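Local coordinates for YdhT protein (Bacillus subtilis, PDB 3CBW) that hydrolyses internal beta-1,4-mannosidic linkages in mannan, galactomannan and glucomannan, as a secreted family 26 glycoside hydrolase, at residues D60-R63 and S69-I72; N117-S122 and K135-S140; Y210-R215 and L220-S225; F285-F290 and F304-D309. The protein carries 3 engineered substitutions. All coordinates share one frame; numbering follows the deposited sequence. Where two conformers were deposited one is given.

Contact 1 (D60-R63 and S69-I72)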
loop_
_atom_site.group_PDB
_atom_site.type_symbol
_atom_site.label_atom_id
_atom_site.label_comp_id
_atom_site.label_asym_id
_atom_site.label_seq_id
_atom_site.Cartn_x
_atom_site.Cartn_y
_atom_site.Cartn_z
ATOM N N ASP A 60 10.124 16.091 3.217
ATOM C CA ASP A 60 11.043 17.158 3.592
ATOM C C ASP A 60 11.141 17.338 5.114
ATOM O O ASP A 60 12.232 17.585 5.634
ATOM C CB ASP A 60 10.675 18.468 2.880
ATOM C CG ASP A 60 10.901 18.406 1.367
ATOM O OD1 ASP A 60 11.683 17.545 0.905
ATOM O OD2 ASP A 60 10.310 19.227 0.632
ATOM N N ARG A 61 10.013 17.175 5.814
ATOM C CA ARG A 61 9.960 17.240 7.288
ATOM C C ARG A 61 10.736 16.099 7.923
ATOM O O ARG A 61 11.396 16.286 8.938
ATOM C CB ARG A 61 8.518 17.177 7.812
ATOM C CG ARG A 61 7.751 18.480 7.825
ATOM C CD ARG A 61 6.580 18.428 8.821
ATOM N NE ARG A 61 5.883 17.136 8.861
ATOM C CZ ARG A 61 4.834 16.871 9.641
ATOM N NH1 ARG A 61 4.339 17.802 10.448
ATOM N NH2 ARG A 61 4.264 15.673 9.609
ATOM N N ILE A 62 10.633 14.904 7.339
ATOM C CA ILE A 62 11.388 13.759 7.837
ATOM C C ILE A 62 12.888 14.003 7.660
ATOM O O ILE A 62 13.692 13.723 8.552
ATOM C CB ILE A 62 10.931 12.452 7.143
ATOM C CG1 ILE A 62 9.491 12.125 7.558
ATOM C CG2 ILE A 62 11.878 11.310 7.476
ATOM C CD1 ILE A 62 8.800 11.127 6.674
ATOM N N ARG A 63 13.255 14.562 6.511
ATOM C CA ARG A 63 14.647 14.896 6.257
ATOM C C ARG A 63 15.169 15.997 7.190
ATOM O O ARG A 63 16.298 15.916 7.664
ATOM C CB ARG A 63 14.859 15.255 4.788
ATOM C CG ARG A 63 16.326 15.380 4.412
ATOM C CD ARG A 63 16.527 15.479 2.908
ATOM N NE ARG A 63 17.878 15.905 2.541
ATOM C CZ ARG A 63 18.954 15.119 2.514
ATOM N NH1 ARG A 63 18.876 13.832 2.843
ATOM N NH2 ARG A 63 20.128 15.631 2.157
ATOM N N SER A 69 15.674 10.608 4.159
ATOM C CA SER A 69 14.349 10.631 3.537
ATOM C C SER A 69 13.773 9.218 3.452
ATOM O O SER A 69 14.530 8.259 3.315
ATOM C CB SER A 69 14.414 11.224 2.130
ATOM O OG SER A 69 14.904 12.550 2.160
ATOM N N PRO A 70 12.429 9.086 3.498
ATOM C CA PRO A 70 11.849 7.743 3.392
ATOM C C PRO A 70 12.180 7.087 2.055
ATOM O O PRO A 70 12.161 7.750 1.006
ATOM C CB PRO A 70 10.338 7.990 3.509
ATOM C CG PRO A 70 10.139 9.449 3.199
ATOM C CD PRO A 70 11.402 10.133 3.658
ATOM N N ALA A 71 12.508 5.800 2.080
ATOM C CA ALA A 71 12.737 5.071 0.834
ATOM C C ALA A 71 11.483 5.015 -0.043
ATOM O O ALA A 71 11.573 5.140 -1.271
ATOM C CB ALA A 71 13.276 3.678 1.106
ATOM N N ILE A 72 10.321 4.827 0.583
ATOM C CA ILE A 72 9.053 4.735 -0.117
ATOM C C ILE A 72 8.214 5.981 0.149
ATOM O O ILE A 72 8.137 6.459 1.288
ATOM C CB ILE A 72 8.287 3.484 0.349
ATOM C CG1 ILE A 72 9.074 2.231 -0.041
ATOM C CG2 ILE A 72 6.858 3.459 -0.232
ATOM C CD1 ILE A 72 8.612 0.984 0.668
HETATM O O HOH W 1 13.225 14.553 1.435
#
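With CG1 of Ile-62 anti to its carbonyl carbon (chi1 -67°), the gamma methyl CG2 and the delta methyl CD1 both come up against the ring of Pro-70. One residue on, CG of Arg-63 is anti to the backbone N (chi1 -170°) and the aliphatic chain runs on extended past the hydroxyl of Ser-69. The contact joins helix 57-66 to the loop that leads into strand 72-79 of the TIM barrel, where the chain doubles back to begin a new parallel strand. Ile-62 CG2 lies 4.0 Å from Pro-70 CD, and Ile-62 CD1 is 4.1 Å from Pro-70 CG, the isoleucine crossing the pyrrolidine ring at a slant. This pair is buried; Ala-45 of strand 41-49 and Tyr-323 of helix 319-324 touch both members of it. Further out a hydroxyl meets the aliphatic part of an arginine: Ser-69 OG sits 3.4 Å from Arg-63 CD, a van der Waals approach, and the guanidinium carries on beyond it. The backbone of Ser-69 is hydrogen-bonded to that of Lys-331, and Pro-70 O accepts from Tyr-102 OH. A water adds a polar link between helix and loop: it lies 2.7 Å from Ser-69 OG and gives a weak bond of 3.4 Å to Asp-60 OD1.

Contact 2 (N117-S122 and K135-S140). Engineered in segment 135-140: Lys-136 (natural residue Asn).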
loop_
_atom_site.group_PDB
_atom_site.type_symbol
_atom_site.label_atom_id
_atom_site.label_comp_id
_atom_site.label_asym_id
_atom_site.label_seq_id
_atom_site.Cartn_x
_atom_site.Cartn_y
_atom_site.Cartn_z
ATOM N N ASN A 117 -17.653 5.030 -3.628
ATOM C CA ASN A 117 -18.487 3.845 -3.557
ATOM C C ASN A 117 -19.425 3.789 -4.753
ATOM O O ASN A 117 -20.378 4.572 -4.836
ATOM C CB ASN A 117 -19.292 3.933 -2.264
ATOM C CG ASN A 117 -20.134 2.720 -1.986
ATOM O OD1 ASN A 117 -20.407 1.901 -2.861
ATOM N ND2 ASN A 117 -20.576 2.609 -0.729
ATOM N N PRO A 118 -19.180 2.851 -5.681
ATOM C CA PRO A 118 -19.986 2.820 -6.907
ATOM C C PRO A 118 -21.412 2.295 -6.714
ATOM O O PRO A 118 -22.177 2.260 -7.673
ATOM C CB PRO A 118 -19.164 1.930 -7.840
ATOM C CG PRO A 118 -18.420 1.017 -6.931
ATOM C CD PRO A 118 -18.149 1.793 -5.672
ATOM N N ALA A 119 -21.786 1.919 -5.495
ATOM C CA ALA A 119 -23.204 1.663 -5.207
ATOM C C ALA A 119 -23.996 2.970 -5.195
ATOM O O ALA A 119 -25.233 2.951 -5.225
ATOM C CB ALA A 119 -23.369 0.918 -3.883
ATOM N N PHE A 120 -23.287 4.095 -5.150
ATOM C CA PHE A 120 -23.867 5.434 -5.099
ATOM C C PHE A 120 -23.419 6.256 -6.297
ATOM O O PHE A 120 -22.473 5.894 -6.998
ATOM C CB PHE A 120 -23.436 6.148 -3.811
ATOM C CG PHE A 120 -24.007 5.546 -2.565
ATOM C CD1 PHE A 120 -25.194 6.039 -2.025
ATOM C CD2 PHE A 120 -23.365 4.490 -1.924
ATOM C CE1 PHE A 120 -25.733 5.486 -0.860
ATOM C CE2 PHE A 120 -23.887 3.924 -0.770
ATOM C CZ PHE A 120 -25.081 4.424 -0.232
ATOM N N GLN A 121 -24.096 7.376 -6.525
ATOM C CA GLN A 121 -23.750 8.259 -7.625
ATOM C C GLN A 121 -22.301 8.754 -7.515
ATOM O O GLN A 121 -21.597 8.872 -8.518
ATOM C CB GLN A 121 -24.738 9.430 -7.673
ATOM C CG GLN A 121 -24.459 10.448 -8.769
ATOM C CD GLN A 121 -23.418 11.481 -8.376
ATOM O OE1 GLN A 121 -23.276 11.828 -7.199
ATOM N NE2 GLN A 121 -22.681 11.979 -9.365
ATOM N N SER A 122 -21.881 9.077 -6.294
ATOM C CA SER A 122 -20.499 9.447 -6.016
ATOM C C SER A 122 -20.261 9.373 -4.515
ATOM O O SER A 122 -21.189 9.099 -3.751
ATOM C CB SER A 122 -20.176 10.845 -6.558
ATOM O OG SER A 122 -20.840 11.845 -5.806
ATOM N N LYS A 135 -22.606 -7.361 -5.446
ATOM C CA LYS A 135 -22.703 -8.177 -6.663
ATOM C C LYS A 135 -22.907 -7.320 -7.899
ATOM O O LYS A 135 -22.351 -7.623 -8.959
ATOM C CB LYS A 135 -23.827 -9.212 -6.560
ATOM C CG LYS A 135 -23.515 -10.382 -5.657
ATOM C CD LYS A 135 -24.755 -11.233 -5.394
ATOM C CE LYS A 135 -24.374 -12.558 -4.764
ATOM N NZ LYS A 135 -23.771 -13.486 -5.764
ATOM N N LYS A 136 -23.708 -6.264 -7.785
ATOM C CA LYS A 136 -23.937 -5.366 -8.917
ATOM C C LYS A 136 -22.652 -4.661 -9.345
ATOM O O LYS A 136 -22.392 -4.502 -10.538
ATOM C CB LYS A 136 -25.017 -4.341 -8.594
ATOM C CG LYS A 136 -26.399 -4.961 -8.428
ATOM C CD LYS A 136 -27.446 -3.910 -8.090
ATOM C CE LYS A 136 -28.850 -4.510 -8.050
ATOM N NZ LYS A 136 -29.856 -3.453 -7.781
ATOM N N ILE A 137 -21.847 -4.243 -8.369
ATOM C CA ILE A 137 -20.571 -3.579 -8.640
ATOM C C ILE A 137 -19.641 -4.468 -9.472
ATOM O O ILE A 137 -18.889 -3.974 -10.311
ATOM C CB ILE A 137 -19.891 -3.149 -7.309
ATOM C CG1 ILE A 137 -20.734 -2.059 -6.625
ATOM C CG2 ILE A 137 -18.422 -2.717 -7.546
ATOM C CD1 ILE A 137 -20.284 -1.680 -5.203
ATOM N N LEU A 138 -19.711 -5.776 -9.250
ATOM C CA LEU A 138 -18.864 -6.747 -9.946
ATOM C C LEU A 138 -19.285 -6.987 -11.382
ATOM O O LEU A 138 -18.507 -7.512 -12.182
ATOM C CB LEU A 138 -18.853 -8.072 -9.187
ATOM C CG LEU A 138 -18.124 -8.006 -7.848
ATOM C CD1 LEU A 138 -18.399 -9.248 -7.044
ATOM C CD2 LEU A 138 -16.631 -7.854 -8.082
ATOM N N ASP A 139 -20.511 -6.591 -11.701
ATOM C CA ASP A 139 -21.134 -6.863 -12.985
ATOM C C ASP A 139 -20.982 -5.623 -13.847
ATOM O O ASP A 139 -21.642 -4.616 -13.612
ATOM C CB ASP A 139 -22.608 -7.218 -12.746
ATOM C CG ASP A 139 -23.393 -7.470 -14.025
ATOM O OD1 ASP A 139 -22.881 -7.216 -15.138
ATOM O OD2 ASP A 139 -24.553 -7.907 -13.886
ATOM N N SER A 140 -20.103 -5.708 -14.846
ATOM C CA SER A 140 -19.774 -4.568 -15.706
ATOM C C SER A 140 -20.971 -4.001 -16.480
ATOM O O SER A 140 -20.902 -2.890 -17.007
ATOM C CB SER A 140 -18.639 -4.931 -16.672
ATOM O OG SER A 140 -17.412 -5.076 -15.972
#
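This is a small, buried apolar contact at the periphery of the fold, between the loop that follows strand 108-114 and the last turn of helix 131-138. One side chain of the helix, Ile-137, does the touching. Its delta methyl CD1 reaches Pro-118 CG at 3.7 Å, and its other branch, CG2, comes to 3.8 Å from the same Pro-118 CG, so the corner of the proline ring meets both arms of the isoleucine. The two side chains cross at about a right angle. Past the ring, Ile-137 CD1 also lies 4.2 Å from Ala-119 CB. The loop owes its shape here to a type I beta turn from Asn-117 to Phe-120, closed by Phe-120 N to Asn-117 O, with an Asx turn inside it: Ala-119 N donates to Asn-117 OD1 at 3.0 Å. That donor stands 36° out of the amide's carbonyl plane. Asn-117 CG is anti to the backbone N (chi1 -175°), which brings OD1 to the N-H of Ala-119, and its ND2 binds His-124 O. Leu-148 and Glu-144 of helix 143-163 touch Ile-137, while Met-151 of that helix and Trp-183 pack on Pro-118. The carbonyl of Pro-118 accepts a hydrogen bond from Arg-147 NH1.

Contact 3 (Y210-R215 and L220-S225)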
loop_
_atom_site.group_PDB
_atom_site.type_symbol
_atom_site.label_atom_id
_atom_site.label_comp_id
_atom_site.label_asym_id
_atom_site.label_seq_id
_atom_site.Cartn_x
_atom_site.Cartn_y
_atom_site.Cartn_z
ATOM N N TYR A 210 -8.311 -5.875 -14.766
ATOM C CA TYR A 210 -8.467 -4.614 -15.464
ATOM C C TYR A 210 -7.098 -3.971 -15.672
ATOM O O TYR A 210 -6.755 -3.539 -16.776
ATOM C CB TYR A 210 -9.377 -3.673 -14.674
ATOM C CG TYR A 210 -9.809 -2.463 -15.460
ATOM C CD1 TYR A 210 -11.040 -2.453 -16.112
ATOM C CD2 TYR A 210 -8.999 -1.328 -15.562
ATOM C CE1 TYR A 210 -11.463 -1.360 -16.844
ATOM C CE2 TYR A 210 -9.414 -0.210 -16.303
ATOM C CZ TYR A 210 -10.656 -0.245 -16.944
ATOM O OH TYR A 210 -11.121 0.824 -17.681
ATOM N N MET A 211 -6.307 -3.881 -14.603
ATOM C CA MET A 211 -5.020 -3.196 -14.698
ATOM C C MET A 211 -4.017 -3.975 -15.539
ATOM O O MET A 211 -3.311 -3.399 -16.356
ATOM C CB MET A 211 -4.447 -2.938 -13.302
ATOM C CG MET A 211 -5.269 -1.968 -12.443
ATOM S SD MET A 211 -5.656 -0.294 -13.197
ATOM C CE MET A 211 -7.081 0.159 -12.111
ATOM N N THR A 212 -3.942 -5.281 -15.320
ATOM C CA THR A 212 -2.909 -6.106 -15.930
ATOM C C THR A 212 -3.262 -6.467 -17.372
ATOM O O THR A 212 -2.435 -6.316 -18.273
ATOM C CB THR A 212 -2.680 -7.372 -15.081
ATOM O OG1 THR A 212 -2.389 -6.977 -13.736
ATOM C CG2 THR A 212 -1.544 -8.209 -15.622
ATOM N N ASP A 213 -4.488 -6.936 -17.590
ATOM C CA ASP A 213 -4.852 -7.459 -18.908
ATOM C C ASP A 213 -5.510 -6.392 -19.772
ATOM O O ASP A 213 -4.997 -6.072 -20.841
ATOM C CB ASP A 213 -5.723 -8.699 -18.745
ATOM C CG ASP A 213 -4.981 -9.828 -18.062
ATOM O OD1 ASP A 213 -3.755 -9.964 -18.291
ATOM O OD2 ASP A 213 -5.618 -10.574 -17.297
ATOM N N THR A 214 -6.600 -5.799 -19.313
ATOM C CA THR A 214 -7.278 -4.763 -20.109
ATOM C C THR A 214 -6.345 -3.598 -20.406
ATOM O O THR A 214 -6.328 -3.081 -21.532
ATOM C CB THR A 214 -8.550 -4.264 -19.397
ATOM O OG1 THR A 214 -9.387 -5.385 -19.091
ATOM C CG2 THR A 214 -9.326 -3.245 -20.248
ATOM N N ARG A 215 -5.552 -3.203 -19.413
ATOM C CA ARG A 215 -4.754 -1.995 -19.522
ATOM C C ARG A 215 -3.257 -2.234 -19.692
ATOM O O ARG A 215 -2.494 -1.286 -19.892
ATOM C CB ARG A 215 -5.061 -1.057 -18.353
ATOM C CG ARG A 215 -6.535 -0.610 -18.325
ATOM C CD ARG A 215 -6.933 0.226 -19.579
ATOM N NE ARG A 215 -6.009 1.347 -19.696
ATOM C CZ ARG A 215 -6.291 2.616 -19.406
ATOM N NH1 ARG A 215 -7.513 2.999 -19.067
ATOM N NH2 ARG A 215 -5.334 3.519 -19.469
ATOM N N LEU A 220 3.486 -2.772 -12.058
ATOM C CA LEU A 220 2.816 -2.835 -10.756
ATOM C C LEU A 220 3.241 -4.035 -9.932
ATOM O O LEU A 220 3.350 -5.160 -10.432
ATOM C CB LEU A 220 1.293 -2.880 -10.926
ATOM C CG LEU A 220 0.659 -1.764 -11.761
ATOM C CD1 LEU A 220 -0.846 -1.918 -11.840
ATOM C CD2 LEU A 220 1.034 -0.387 -11.194
ATOM N N ILE A 221 3.489 -3.756 -8.656
ATOM C CA ILE A 221 3.763 -4.767 -7.635
ATOM C C ILE A 221 2.550 -4.730 -6.717
ATOM O O ILE A 221 2.231 -3.695 -6.140
ATOM C CB ILE A 221 5.065 -4.427 -6.884
ATOM C CG1 ILE A 221 6.268 -4.553 -7.838
ATOM C CG2 ILE A 221 5.241 -5.322 -5.653
ATOM C CD1 ILE A 221 7.590 -4.094 -7.247
ATOM N N TRP A 222 1.851 -5.855 -6.622
ATOM C CA TRP A 222 0.528 -5.921 -6.013
ATOM C C TRP A 222 0.592 -6.218 -4.522
ATOM O O TRP A 222 1.195 -7.224 -4.110
ATOM C CB TRP A 222 -0.306 -6.979 -6.749
ATOM C CG TRP A 222 -0.661 -6.508 -8.120
ATOM C CD1 TRP A 222 0.142 -6.521 -9.223
ATOM C CD2 TRP A 222 -1.881 -5.882 -8.511
ATOM N NE1 TRP A 222 -0.519 -5.961 -10.288
ATOM C CE2 TRP A 222 -1.763 -5.561 -9.879
ATOM C CE3 TRP A 222 -3.081 -5.596 -7.849
ATOM C CZ2 TRP A 222 -2.796 -4.957 -10.598
ATOM C CZ3 TRP A 222 -4.109 -4.993 -8.568
ATOM C CH2 TRP A 222 -3.952 -4.663 -9.920
ATOM N N VAL A 223 -0.032 -5.350 -3.719
ATOM C CA VAL A 223 0.079 -5.426 -2.253
ATOM C C VAL A 223 -1.288 -5.713 -1.629
ATOM O O VAL A 223 -2.252 -4.993 -1.892
ATOM C CB VAL A 223 0.681 -4.123 -1.677
ATOM C CG1 VAL A 223 0.898 -4.213 -0.168
ATOM C CG2 VAL A 223 1.996 -3.764 -2.399
ATOM N N TYR A 224 -1.352 -6.748 -0.785
ATOM C CA TYR A 224 -2.571 -7.167 -0.066
ATOM C C TYR A 224 -2.397 -6.771 1.386
ATOM O O TYR A 224 -1.470 -7.262 2.041
ATOM C CB TYR A 224 -2.694 -8.685 -0.202
ATOM C CG TYR A 224 -3.692 -9.357 0.718
ATOM C CD1 TYR A 224 -5.066 -9.302 0.447
ATOM C CD2 TYR A 224 -3.267 -10.075 1.838
ATOM C CE1 TYR A 224 -5.989 -9.917 1.277
ATOM C CE2 TYR A 224 -4.202 -10.691 2.681
ATOM C CZ TYR A 224 -5.548 -10.611 2.383
ATOM O OH TYR A 224 -6.477 -11.217 3.190
ATOM N N SER A 225 -3.295 -5.925 1.897
ATOM C CA SER A 225 -3.066 -5.266 3.187
ATOM C C SER A 225 -4.285 -5.253 4.119
ATOM O O SER A 225 -4.961 -4.232 4.269
ATOM C CB SER A 225 -2.517 -3.845 2.982
ATOM O OG SER A 225 -3.368 -3.055 2.167
HETATM O O HOH W 2 -0.202 -5.430 -13.216
#
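Met-211 meets the indole of Trp-222 at its edge, near the ring plane, and the two side chains cross at about a right angle. The touching atoms are Met-211 CB, 3.8 Å from Trp-222 CZ2, and Met-211 CG, 3.9 Å from Trp-222 CH2. Beyond CG the methionine bends away (chi2 -54°), so the sulfur and terminal methyl leave the indole, and Met-211 CB and CG make the contact. Leu-220, two residues before the tryptophan and on the same side of the strand, sets its CD1 4.0 Å from Met-211 CB. Thr-212 approaches the indole obliquely, its OG1 3.8 Å from Trp-222 CZ2. That hydroxyl and the indole N-H are linked through one water, which donates to Thr-212 OG1 at 2.7 Å and accepts from Trp-222 NE1 at 3.0 Å while lying in the plane of the ring. Thr-212 OG1 in turn is hydrogen-bonded to Tyr-208 O, one turn back on the helix. The buried indole nitrogen is thus satisfied by solvent held between helix and strand. Around it, the rings of Phe-171 and Tyr-208 also meet Trp-222. The axes of the short segments 210-214 and 220-224 come within 11.0 Å at closest, with their directions 143° apart, roughly antiparallel, as is usual where a TIM-barrel helix hands over to the next strand: the outer face of barrel strand 220-224 packs under the end of helix 194-214.

Contact 4 (F285-F290 and F304-D309)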
loop_
_atom_site.group_PDB
_atom_site.type_symbol
_atom_site.label_atom_id
_atom_site.label_comp_id
_atom_site.label_asym_id
_atom_site.label_seq_id
_atom_site.Cartn_x
_atom_site.Cartn_y
_atom_site.Cartn_z
ATOM N N PHE A 285 3.535 7.431 21.901
ATOM C CA PHE A 285 4.003 6.616 20.777
ATOM C C PHE A 285 5.480 6.842 20.508
ATOM O O PHE A 285 5.941 7.974 20.508
ATOM C CB PHE A 285 3.198 6.896 19.507
ATOM C CG PHE A 285 3.428 5.887 18.416
ATOM C CD1 PHE A 285 2.680 4.708 18.371
ATOM C CD2 PHE A 285 4.384 6.111 17.437
ATOM C CE1 PHE A 285 2.877 3.776 17.359
ATOM C CE2 PHE A 285 4.604 5.176 16.431
ATOM C CZ PHE A 285 3.842 4.005 16.386
ATOM N N ASP A 286 6.219 5.763 20.271
ATOM C CA ASP A 286 7.655 5.855 20.059
ATOM C C ASP A 286 8.088 4.971 18.891
ATOM O O ASP A 286 8.070 3.733 18.990
ATOM C CB ASP A 286 8.395 5.461 21.349
ATOM C CG ASP A 286 9.881 5.797 21.316
ATOM O OD1 ASP A 286 10.484 5.858 20.220
ATOM O OD2 ASP A 286 10.464 5.986 22.413
ATOM N N TYR A 287 8.498 5.604 17.793
ATOM C CA TYR A 287 8.909 4.860 16.605
ATOM C C TYR A 287 10.175 4.032 16.832
ATOM O O TYR A 287 10.415 3.070 16.107
ATOM C CB TYR A 287 9.054 5.779 15.381
ATOM C CG TYR A 287 7.755 5.985 14.619
ATOM C CD1 TYR A 287 7.244 4.974 13.799
ATOM C CD2 TYR A 287 7.032 7.181 14.712
ATOM C CE1 TYR A 287 6.054 5.140 13.088
ATOM C CE2 TYR A 287 5.836 7.360 13.996
ATOM C CZ TYR A 287 5.356 6.328 13.198
ATOM O OH TYR A 287 4.178 6.472 12.498
ATOM N N SER A 288 10.980 4.386 17.838
ATOM C CA SER A 288 12.165 3.577 18.155
ATOM C C SER A 288 11.774 2.193 18.668
ATOM O O SER A 288 12.477 1.213 18.417
ATOM C CB SER A 288 13.103 4.285 19.147
ATOM O OG SER A 288 12.562 4.319 20.450
ATOM N N LEU A 289 10.637 2.119 19.356
ATOM C CA LEU A 289 10.112 0.843 19.825
ATOM C C LEU A 289 9.560 0.005 18.680
ATOM O O LEU A 289 9.599 -1.219 18.726
ATOM C CB LEU A 289 9.052 1.048 20.913
ATOM C CG LEU A 289 9.588 1.707 22.193
ATOM C CD1 LEU A 289 8.441 2.111 23.101
ATOM C CD2 LEU A 289 10.589 0.787 22.916
ATOM N N PHE A 290 9.031 0.672 17.660
ATOM C CA PHE A 290 8.515 -0.035 16.477
ATOM C C PHE A 290 9.639 -0.744 15.711
ATOM O O PHE A 290 9.513 -1.920 15.362
ATOM C CB PHE A 290 7.758 0.947 15.579
ATOM C CG PHE A 290 7.319 0.366 14.262
ATOM C CD1 PHE A 290 6.427 -0.710 14.215
ATOM C CD2 PHE A 290 7.763 0.922 13.064
ATOM C CE1 PHE A 290 6.005 -1.238 12.988
ATOM C CE2 PHE A 290 7.350 0.401 11.845
ATOM C CZ PHE A 290 6.467 -0.674 11.808
ATOM N N PHE A 304 8.207 -0.388 5.990
ATOM C CA PHE A 304 7.068 0.212 6.686
ATOM C C PHE A 304 6.676 1.499 5.982
ATOM O O PHE A 304 7.520 2.145 5.345
ATOM C CB PHE A 304 7.378 0.479 8.167
ATOM C CG PHE A 304 8.432 1.533 8.403
ATOM C CD1 PHE A 304 8.093 2.884 8.436
ATOM C CD2 PHE A 304 9.754 1.171 8.599
ATOM C CE1 PHE A 304 9.065 3.854 8.650
ATOM C CE2 PHE A 304 10.737 2.128 8.815
ATOM C CZ PHE A 304 10.391 3.470 8.846
ATOM N N LEU A 305 5.398 1.867 6.095
ATOM C CA LEU A 305 4.916 3.127 5.537
ATOM C C LEU A 305 4.142 3.847 6.622
ATOM O O LEU A 305 3.006 3.483 6.930
ATOM C CB LEU A 305 4.026 2.904 4.300
ATOM C CG LEU A 305 3.550 4.184 3.599
ATOM C CD1 LEU A 305 4.410 4.475 2.408
ATOM C CD2 LEU A 305 2.074 4.119 3.179
ATOM N N ALA A 306 4.791 4.812 7.250
ATOM C CA ALA A 306 4.141 5.585 8.290
ATOM C C ALA A 306 3.223 6.603 7.655
ATOM O O ALA A 306 3.534 7.160 6.598
ATOM C CB ALA A 306 5.170 6.256 9.180
ATOM N N TRP A 307 2.082 6.850 8.283
ATOM C CA TRP A 307 1.165 7.842 7.731
ATOM C C TRP A 307 1.686 9.267 7.980
ATOM O O TRP A 307 2.736 9.459 8.594
ATOM C CB TRP A 307 -0.247 7.629 8.276
ATOM C CG TRP A 307 -1.344 7.847 7.265
ATOM C CD1 TRP A 307 -2.330 8.807 7.301
ATOM C CD2 TRP A 307 -1.574 7.083 6.067
ATOM N NE1 TRP A 307 -3.148 8.681 6.201
ATOM C CE2 TRP A 307 -2.720 7.627 5.438
ATOM C CE3 TRP A 307 -0.923 5.993 5.467
ATOM C CZ2 TRP A 307 -3.231 7.117 4.239
ATOM C CZ3 TRP A 307 -1.432 5.499 4.258
ATOM C CH2 TRP A 307 -2.581 6.059 3.670
ATOM N N ASN A 308 0.989 10.258 7.442
ATOM C CA ASN A 308 1.417 11.656 7.569
ATOM C C ASN A 308 0.714 12.342 8.742
ATOM O O ASN A 308 0.206 11.662 9.640
ATOM C CB ASN A 308 1.215 12.412 6.244
ATOM C CG ASN A 308 -0.245 12.504 5.826
ATOM O OD1 ASN A 308 -1.122 11.836 6.375
ATOM N ND2 ASN A 308 -0.512 13.344 4.835
ATOM N N ASP A 309 0.692 13.677 8.731
ATOM C CA ASP A 309 0.020 14.470 9.765
ATOM C C ASP A 309 0.427 14.020 11.175
ATOM O O ASP A 309 1.618 13.858 11.428
ATOM C CB ASP A 309 -1.498 14.466 9.539
ATOM C CG ASP A 309 -1.889 15.044 8.179
ATOM O OD1 ASP A 309 -1.083 15.785 7.570
ATOM O OD2 ASP A 309 -3.013 14.761 7.723
#
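Phe-290 and Phe-304 form an offset edge-to-face pair, with the edge of Phe-290 turned to the face of Phe-304, planes at 85° and centroids 5.7 Å apart. Phe-290 has CG anti to its backbone N (chi1 173°), which drops the ring from the helix toward the strand; Phe-304 takes the less common setting with CG between the backbone N and the carbonyl carbon (chi1 67°). Phe-290 CE2 comes 3.7 Å from Phe-304 CB, which lies at the edge of the Phe-290 ring near its plane, and 3.8 Å from Phe-304 CG. A turn earlier, Tyr-287 points its phenol at Ala-306: the oxygen OH is 3.5 Å from Ala-306 CB, a packing contact with a methyl; the hydroxyl's hydrogen bond is with Trp-311 O. Phe-285 CE2 covers one face of the tyrosine, over the ring centre. The helix start is fixed by Asp-286 as N-cap, whose OD1 takes Ser-288 N at 2.8 Å and Ser-288 OG at 2.6 Å from the same face of the carboxylate. Past Ala-306, where the strand ends, come Trp-307 and Asn-308, probable substrate-binding residues by family resemblance. The contact joins the helix and second strand of the beta-alpha-beta unit 271-278, 287-297 and 301-306; Phe-273 meets Phe-290 edge-to-face, strand 41-49 flanks Phe-304, and Leu-322 of helix 319-324 touches both Tyr-287 and Phe-304.

How the contacts relate
Contacts 3 and 4 are buried helix-on-strand packing and reach the same parallel sheet, on opposite sides of the chain's centre. Both are built on aromatics, but contact 4 pairs two rings whereas contact 3 brings in a water to serve an indole N-H. Contact 1 is partly buried: apolar inside and water-bridged on its more exposed side. It lies on the same side as contact 4 and touches it, through Ile-72 CG2 and Leu-305 CD1, across strand 41-49, with which both their strands pair. Contact 2 is buried too, although its centre lies about 23 Å from the centre of the chain, the farthest of the four; it joins a loop to a helix outside the sheet and is chiefly aliphatic.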